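Local coordinates for protein alpha-glucosidase (PDB 6PNR) that probably releases sulfoquinovose from sulfolipid-derived glycosides as a family 31 sulfoquinovosidase, here holding an aza-sugar inhibitor in its pocket, at residues A389-G392 against E393-P396; L454-G457 against D458-V461; F507-W510 against A511-A514. All blocks are in the same frame, centred on the assembly; numbering follows the deposited sequence.

Interaction 1: A389-G392 against E393-P396; sequences ADFG and EYLP. With 9VH ([(3~{S},4~{R},5~{R})-4,5-bis(oxidanyl)piperidin-3-yl]methanesulfonic acid), chain C.
Glu393 OE2, at the end of a side chain that folds back against the backbone of Phe391, is gripped by two outside groups: it forms a salt bridge with Arg441 and a hydrogen bond with Asn166. A bend at chi2 (87°) turns the chain back, bringing OE1 to 3.3 Å from Phe391 CA, while the carboxylate stands steeply against the phenyl plane. The two residues lie on the loop that leaves strand 386-389, a strand of the parallel barrel sheet. Gly392 suits this bend because its phi of 115° would press any CB against the carbonyl oxygen of Phe391.

The apolar half is an offset edge-to-face pair. Phe391 turns its edge toward the face of Tyr394, with ring centroids 5.3 Å apart and planes at 72°; the closest carbons are Phe391 CE1 and Tyr394 CE1, at 3.5 Å. Tyr394 is tied down by a hydrogen bond from its hydroxyl group to Glu137 and by stacking on Phe352. Farther along the turn, a water links Gly392 O, to which it donates at 2.8 Å, with Leu395 N.

At its CE2 and CZ end Phe391 meets the inhibitor: CE2 lies 3.6 Å from C3 of the piperidine, and sulfonate oxygen O2 sits near the ring plane at the edge. Asp390 reaches the same sugar mimic, its OD1 3.6 Å from inhibitor C4, and accepts a weak hydrogen bond at OD1 from Phe391 N. A flat hydrocarbon ring suits the place between a pocket and a buried turn, since it packs against both Tyr394 and the inhibitor and has no polar atom to satisfy. Arg441 also makes a cation-pi contact with Phe391, so its charge probably both stabilises the buried Glu393 carboxylate in its ionised form and helps to fix this wall of the pocket.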
loop_
_atom_site.group_PDB
_atom_site.type_symbol
_atom_site.label_atom_id
_atom_site.label_comp_id
_atom_site.label_asym_id
_atom_site.label_seq_id
_atom_site.Cartn_x
_atom_site.Cartn_y
_atom_site.Cartn_z
ATOM N N ALA A 389 -15.741 23.499 16.789
ATOM C CA ALA A 389 -14.977 24.280 15.815
ATOM C C ALA A 389 -14.215 23.275 14.958
ATOM O O ALA A 389 -13.096 22.869 15.282
ATOM C CB ALA A 389 -14.044 25.281 16.506
ATOM N N ASP A 390 -14.822 22.907 13.836
ATOM C CA ASP A 390 -14.544 21.665 13.147
ATOM C C ASP A 390 -13.572 21.877 11.990
ATOM O O ASP A 390 -13.271 23.001 11.584
ATOM C CB ASP A 390 -15.870 21.090 12.648
ATOM C CG ASP A 390 -15.789 19.637 12.268
ATOM O OD1 ASP A 390 -14.775 18.945 12.540
ATOM O OD2 ASP A 390 -16.780 19.187 11.688
ATOM N N PHE A 391 -13.078 20.760 11.468
ATOM C CA PHE A 391 -12.253 20.700 10.268
ATOM C C PHE A 391 -10.968 21.509 10.395
ATOM O O PHE A 391 -10.500 21.776 11.502
ATOM C CB PHE A 391 -13.056 21.151 9.046
ATOM C CG PHE A 391 -14.073 20.129 8.574
ATOM C CD1 PHE A 391 -13.700 19.103 7.719
ATOM C CD2 PHE A 391 -15.393 20.198 8.986
ATOM C CE1 PHE A 391 -14.637 18.166 7.267
ATOM C CE2 PHE A 391 -16.338 19.259 8.545
ATOM C CZ PHE A 391 -15.952 18.240 7.696
ATOM N N GLY A 392 -10.396 21.897 9.257
ATOM C CA GLY A 392 -9.074 22.485 9.196
ATOM C C GLY A 392 -8.049 21.645 8.457
ATOM O O GLY A 392 -6.905 22.094 8.315
ATOM N N GLU A 393 -8.418 20.457 7.965
ATOM C CA GLU A 393 -7.480 19.509 7.364
ATOM C C GLU A 393 -7.498 19.502 5.843
ATOM O O GLU A 393 -6.712 18.765 5.237
ATOM C CB GLU A 393 -7.767 18.071 7.837
ATOM C CG GLU A 393 -8.087 17.898 9.309
ATOM C CD GLU A 393 -9.570 18.098 9.611
ATOM O OE1 GLU A 393 -10.294 18.587 8.720
ATOM O OE2 GLU A 393 -10.007 17.762 10.734
ATOM N N TYR A 394 -8.379 20.271 5.206
ATOM C CA TYR A 394 -8.719 20.033 3.805
ATOM C C TYR A 394 -8.051 21.003 2.842
ATOM O O TYR A 394 -8.556 21.181 1.729
ATOM C CB TYR A 394 -10.231 20.128 3.591
ATOM C CG TYR A 394 -11.052 18.888 3.880
ATOM C CD1 TYR A 394 -11.088 18.340 5.142
ATOM C CD2 TYR A 394 -11.848 18.317 2.893
ATOM C CE1 TYR A 394 -11.865 17.232 5.415
ATOM C CE2 TYR A 394 -12.643 17.215 3.159
ATOM C CZ TYR A 394 -12.636 16.674 4.424
ATOM O OH TYR A 394 -13.406 15.573 4.722
ATOM N N LEU A 395 -6.972 21.664 3.231
ATOM C CA LEU A 395 -6.392 22.622 2.284
ATOM C C LEU A 395 -5.698 21.864 1.160
ATOM O O LEU A 395 -4.774 21.080 1.426
ATOM C CB LEU A 395 -5.414 23.584 2.953
ATOM C CG LEU A 395 -4.890 24.707 2.033
ATOM C CD1 LEU A 395 -5.910 25.822 1.906
ATOM C CD2 LEU A 395 -3.563 25.260 2.533
ATOM N N PRO A 396 -6.092 22.063 -0.092
ATOM C CA PRO A 396 -5.439 21.355 -1.197
ATOM C C PRO A 396 -4.062 21.934 -1.471
ATOM O O PRO A 396 -3.677 22.982 -0.955
ATOM C CB PRO A 396 -6.391 21.560 -2.378
ATOM C CG PRO A 396 -7.133 22.809 -2.046
ATOM C CD PRO A 396 -7.192 22.929 -0.546
HETATM O O1 9VH C . -21.617 16.351 8.539
HETATM S S1 9VH C . -20.910 17.606 8.722
HETATM O O2 9VH C . -19.643 17.572 8.033
HETATM O O3 9VH C . -21.747 18.732 8.388
HETATM C C1 9VH C . -20.586 17.689 10.462
HETATM C C2 9VH C . -19.631 16.608 10.985
HETATM C C3 9VH C . -18.221 16.975 10.549
HETATM N N1 9VH C . -17.113 16.253 11.176
HETATM C C4 9VH C . -17.213 16.242 12.635
HETATM C C5 9VH C . -18.554 15.667 13.062
HETATM O O4 9VH C . -18.604 15.668 14.487
HETATM C C6 9VH C . -19.690 16.517 12.509
HETATM O O5 9VH C . -20.950 15.993 12.917
HETATM O O HOH W 1 -5.456 22.061 5.946
#

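Interaction 2: L454-G457 against D458-V461. With 9VH ([(3~{S},4~{R},5~{R})-4,5-bis(oxidanyl)piperidin-3-yl]methanesulfonic acid), chain C.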
loop_
_atom_site.group_PDB
_atom_site.type_symbol
_atom_site.label_atom_id
_atom_site.label_comp_id
_atom_site.label_asym_id
_atom_site.label_seq_id
_atom_site.Cartn_x
_atom_site.Cartn_y
_atom_site.Cartn_z
ATOM N N LEU A 454 -9.767 19.926 23.066
ATOM C CA LEU A 454 -9.716 18.968 21.968
ATOM C C LEU A 454 -10.885 17.996 22.067
ATOM O O LEU A 454 -11.456 17.794 23.141
ATOM C CB LEU A 454 -8.413 18.161 21.994
ATOM C CG LEU A 454 -7.143 18.635 21.299
ATOM C CD1 LEU A 454 -6.122 17.497 21.344
ATOM C CD2 LEU A 454 -7.429 19.032 19.873
ATOM N N TRP A 455 -11.235 17.384 20.931
ATOM C CA TRP A 455 -11.934 16.108 20.971
ATOM C C TRP A 455 -11.276 15.193 19.947
ATOM O O TRP A 455 -10.609 15.650 19.011
ATOM C CB TRP A 455 -13.469 16.248 20.780
ATOM C CG TRP A 455 -14.070 15.945 19.419
ATOM C CD1 TRP A 455 -14.644 14.766 19.013
ATOM C CD2 TRP A 455 -14.229 16.863 18.325
ATOM N NE1 TRP A 455 -15.118 14.891 17.730
ATOM C CE2 TRP A 455 -14.875 16.164 17.282
ATOM C CE3 TRP A 455 -13.885 18.212 18.128
ATOM C CZ2 TRP A 455 -15.170 16.760 16.049
ATOM C CZ3 TRP A 455 -14.179 18.804 16.915
ATOM C CH2 TRP A 455 -14.814 18.074 15.882
ATOM N N ALA A 456 -11.416 13.887 20.172
ATOM C CA ALA A 456 -10.708 12.874 19.393
ATOM C C ALA A 456 -11.224 12.738 17.954
ATOM O O ALA A 456 -10.837 11.768 17.290
ATOM C CB ALA A 456 -10.778 11.517 20.111
ATOM N N GLY A 457 -12.057 13.625 17.424
ATOM C CA GLY A 457 -12.456 13.494 16.034
ATOM C C GLY A 457 -13.457 12.365 15.867
ATOM O O GLY A 457 -14.081 11.911 16.834
ATOM N N ASP A 458 -13.601 11.905 14.623
ATOM C CA ASP A 458 -14.566 10.866 14.276
ATOM C C ASP A 458 -13.985 9.481 14.553
ATOM O O ASP A 458 -13.007 9.081 13.914
ATOM C CB ASP A 458 -14.930 10.933 12.791
ATOM C CG ASP A 458 -15.542 12.257 12.363
ATOM O OD1 ASP A 458 -15.842 13.115 13.222
ATOM O OD2 ASP A 458 -15.744 12.407 11.133
ATOM N N GLN A 459 -14.596 8.733 15.466
ATOM C CA GLN A 459 -14.364 7.295 15.556
ATOM C C GLN A 459 -15.475 6.559 14.815
ATOM O O GLN A 459 -16.581 7.076 14.659
ATOM C CB GLN A 459 -14.340 6.820 17.013
ATOM C CG GLN A 459 -13.009 7.011 17.696
ATOM C CD GLN A 459 -12.777 8.466 18.019
ATOM O OE1 GLN A 459 -13.555 9.068 18.756
ATOM N NE2 GLN A 459 -11.725 9.049 17.444
ATOM N N SER A 460 -15.176 5.339 14.367
ATOM C CA SER A 460 -16.254 4.448 13.971
ATOM C C SER A 460 -17.075 4.072 15.197
ATOM O O SER A 460 -16.597 4.114 16.337
ATOM C CB SER A 460 -15.719 3.183 13.298
ATOM O OG SER A 460 -15.110 3.477 12.045
ATOM N N VAL A 461 -18.330 3.711 14.955
ATOM C CA VAL A 461 -19.222 3.320 16.036
ATOM C C VAL A 461 -18.985 1.853 16.403
ATOM O O VAL A 461 -19.901 1.029 16.331
ATOM C CB VAL A 461 -20.692 3.586 15.652
ATOM C CG1 VAL A 461 -20.958 5.083 15.617
ATOM C CG2 VAL A 461 -21.045 2.955 14.269
HETATM O O1 9VH C . -21.617 16.351 8.539
HETATM S S1 9VH C . -20.910 17.606 8.722
HETATM O O2 9VH C . -19.643 17.572 8.033
HETATM O O3 9VH C . -21.747 18.732 8.388
HETATM C C1 9VH C . -20.586 17.689 10.462
HETATM C C2 9VH C . -19.631 16.608 10.985
HETATM C C3 9VH C . -18.221 16.975 10.549
HETATM N N1 9VH C . -17.113 16.253 11.176
HETATM C C4 9VH C . -17.213 16.242 12.635
HETATM C C5 9VH C . -18.554 15.667 13.062
HETATM O O4 9VH C . -18.604 15.668 14.487
HETATM C C6 9VH C . -19.690 16.517 12.509
HETATM O O5 9VH C . -20.950 15.993 12.917
HETATM O O HOH W 2 -16.994 13.841 15.530
HETATM O O HOH W 3 -16.282 9.812 17.467
HETATM O O HOH W 4 -14.403 11.467 19.448
#
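Gln459 folds back on Ala456, whereas the side chains of Trp455 and Asp458 point the same way, well away from Gln459, toward the inhibitor. The glutamine chain is bent at chi2 (74°), which brings NE2 to 2.9 Å from Ala456 O in a fairly straight bond (158° at the hydrogen). The oxygen lies close to the plane of the glutamine amide, but the nitrogen stands above the plane of the backbone carbonyl. A long amide suits this place because it can close the turn while a water lies within hydrogen-bonding distance of both OE1 and Gly457 O.

On the pocket side, one water joins the two remaining side chains: it accepts from Trp455 NE1 at 3.1 Å, donates to Asp458 OD1 at 2.7 Å, and lies 2.6 Å from inhibitor hydroxyl O4. Trp455 CZ2 approaches O4 to 3.9 Å, and Asp458 OD1 comes 3.5 Å from inhibitor C4. Gly457 N sits over one face of the indole, offset toward its rim. Glycine fits here: phi is positive, and a CB would collide with Asp458 N.

The loop runs from helix 447-450 to helix 469-481. Trp455 pairs by backbone with Met440, just beyond barrel strand 437-439, and Gln459 rests on Ser471 and Val472 of helix 469-481.

Interaction 3: F507-W510 against A511-A514; sequences FLRW and AEMA
Trp510 and Met513 lie side by side on helix 504-514, the helix of a beta-alpha-beta unit with strands 490-491 and 521-522 in the TIM-barrel domain. All eight residues are buried, yet the helix has two unlike flanks. The tight flank is apolar. Met513 curls its end at chi3 (75°), placing CE 3.8 Å from Trp510 CD1, and both residues pack on helix 469-481; the indole NE1 is hydrogen-bonded to Ser489 OG. Phe507 CE1 approaches Ala511 CB to 4.3 Å, and the small methyls of Ala511 and Ala514 suit a helix face laid directly on Ile491 of strand 490-491.

Regular i to i+4 bonds hold the backbone, such as Ala514 N to Trp510 O at 3.0 Å. Met513 N instead splits its hydrogen weakly between Arg509 O and Trp510 O.

The looser flank is charged and hydrated, and faces the loop that follows strand 633-638. Arg509 and Glu512 run alongside each other, and Arg509 NH1 donates to Glu512 OE2 in a 2.7 Å salt bridge. The carboxylate oxygen lies in the guanidinium plane and is met on its syn side, with the two flat groups 80° apart. Glu512 reaches it from a crowded rotamer, chi1 81°, its CG resting against Arg509 O. Both ends also bind the loop, Arg509 NH2 at Ala639 O and Glu512 OE1 at Gly642 N. With an alanine in place of Glu512, the buried Arg509 charge would probably lose its carboxylate mate and Gly642 N its acceptor. One ordered water completes this flank, donating to Leu508 O at 2.7 Å and to Glu512 OE1 at 2.6 Å.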
loop_
_atom_site.group_PDB
_atom_site.type_symbol
_atom_site.label_atom_id
_atom_site.label_comp_id
_atom_site.label_asym_id
_atom_site.label_seq_id
_atom_site.Cartn_x
_atom_site.Cartn_y
_atom_site.Cartn_z
ATOM N N PHE A 507 -22.539 2.404 23.262
ATOM C CA PHE A 507 -22.806 3.715 23.833
ATOM C C PHE A 507 -22.524 3.715 25.326
ATOM O O PHE A 507 -21.906 4.655 25.847
ATOM C CB PHE A 507 -24.252 4.154 23.564
ATOM C CG PHE A 507 -24.606 5.460 24.228
ATOM C CD1 PHE A 507 -25.016 5.492 25.560
ATOM C CD2 PHE A 507 -24.487 6.656 23.542
ATOM C CE1 PHE A 507 -25.304 6.698 26.195
ATOM C CE2 PHE A 507 -24.776 7.866 24.167
ATOM C CZ PHE A 507 -25.187 7.883 25.497
ATOM N N LEU A 508 -22.967 2.667 26.032
ATOM C CA LEU A 508 -22.821 2.644 27.483
ATOM C C LEU A 508 -21.363 2.471 27.905
ATOM O O LEU A 508 -20.914 3.123 28.855
ATOM C CB LEU A 508 -23.696 1.543 28.080
ATOM C CG LEU A 508 -25.194 1.861 28.015
ATOM C CD1 LEU A 508 -26.003 0.632 28.386
ATOM C CD2 LEU A 508 -25.527 3.040 28.922
ATOM N N ARG A 509 -20.613 1.592 27.229
ATOM C CA ARG A 509 -19.183 1.470 27.514
ATOM C C ARG A 509 -18.452 2.780 27.244
ATOM O O ARG A 509 -17.510 3.126 27.966
ATOM C CB ARG A 509 -18.546 0.349 26.681
ATOM C CG ARG A 509 -18.836 -1.066 27.175
ATOM C CD ARG A 509 -18.304 -1.288 28.604
ATOM N NE ARG A 509 -18.454 -2.695 28.967
ATOM C CZ ARG A 509 -18.371 -3.187 30.199
ATOM N NH1 ARG A 509 -18.137 -2.389 31.234
ATOM N NH2 ARG A 509 -18.529 -4.495 30.391
ATOM N N TRP A 510 -18.841 3.503 26.186
ATOM C CA TRP A 510 -18.204 4.792 25.913
ATOM C C TRP A 510 -18.549 5.819 26.986
ATOM O O TRP A 510 -17.687 6.597 27.409
ATOM C CB TRP A 510 -18.623 5.305 24.531
ATOM C CG TRP A 510 -17.530 6.034 23.737
ATOM C CD1 TRP A 510 -16.835 7.151 24.108
ATOM C CD2 TRP A 510 -17.079 5.701 22.412
ATOM N NE1 TRP A 510 -15.957 7.520 23.102
ATOM C CE2 TRP A 510 -16.097 6.649 22.050
ATOM C CE3 TRP A 510 -17.396 4.674 21.508
ATOM C CZ2 TRP A 510 -15.425 6.599 20.827
ATOM C CZ3 TRP A 510 -16.731 4.627 20.289
ATOM C CH2 TRP A 510 -15.756 5.588 19.960
ATOM N N ALA A 511 -19.805 5.845 27.435
ATOM C CA ALA A 511 -20.197 6.830 28.438
ATOM C C ALA A 511 -19.491 6.590 29.778
ATOM O O ALA A 511 -19.154 7.548 30.488
ATOM C CB ALA A 511 -21.713 6.818 28.602
ATOM N N GLU A 512 -19.251 5.326 30.140
ATOM C CA GLU A 512 -18.627 5.033 31.431
ATOM C C GLU A 512 -17.132 5.339 31.428
ATOM O O GLU A 512 -16.532 5.462 32.507
ATOM C CB GLU A 512 -18.882 3.571 31.839
ATOM C CG GLU A 512 -17.962 2.533 31.208
ATOM C CD GLU A 512 -18.402 1.093 31.491
ATOM O OE1 GLU A 512 -19.624 0.826 31.509
ATOM O OE2 GLU A 512 -17.526 0.225 31.695
ATOM N N MET A 513 -16.523 5.475 30.248
ATOM C CA MET A 513 -15.187 6.058 30.148
ATOM C C MET A 513 -15.252 7.576 30.206
ATOM O O MET A 513 -14.466 8.215 30.926
ATOM C CB MET A 513 -14.509 5.618 28.845
ATOM C CG MET A 513 -13.295 6.475 28.471
ATOM S SD MET A 513 -12.370 5.892 27.035
ATOM C CE MET A 513 -13.480 6.382 25.707
ATOM N N ALA A 514 -16.209 8.158 29.472
ATOM C CA ALA A 514 -16.300 9.606 29.337
ATOM C C ALA A 514 -16.535 10.299 30.675
ATOM O O ALA A 514 -16.130 11.459 30.844
ATOM C CB ALA A 514 -17.417 9.963 28.353
HETATM O O HOH W 5 -21.937 2.026 31.152
#

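All three contacts are buried within the same barrel domain, so none is a surface contact; they differ in how near they stand to the bound inhibitor. Interactions 1 and 2 are pocket loops touching the same ligand, and they meet where Asp390 OD1 packs 3.5 Å from Trp455 CH2. Arg441 touches both, by a salt bridge to Glu393 in the first and a long, weak ion pair to Asp458 in the second. Interaction 3, in a helix of the barrel shell, touches interaction 2 through Trp510 CH2, 3.5 Å from Gln459 CB. The chemistry shifts accordingly: rings and carboxylates in interaction 1, a side-chain-to-backbone bond and bridging waters in interaction 2, regular helix bonds with an ion pair in interaction 3.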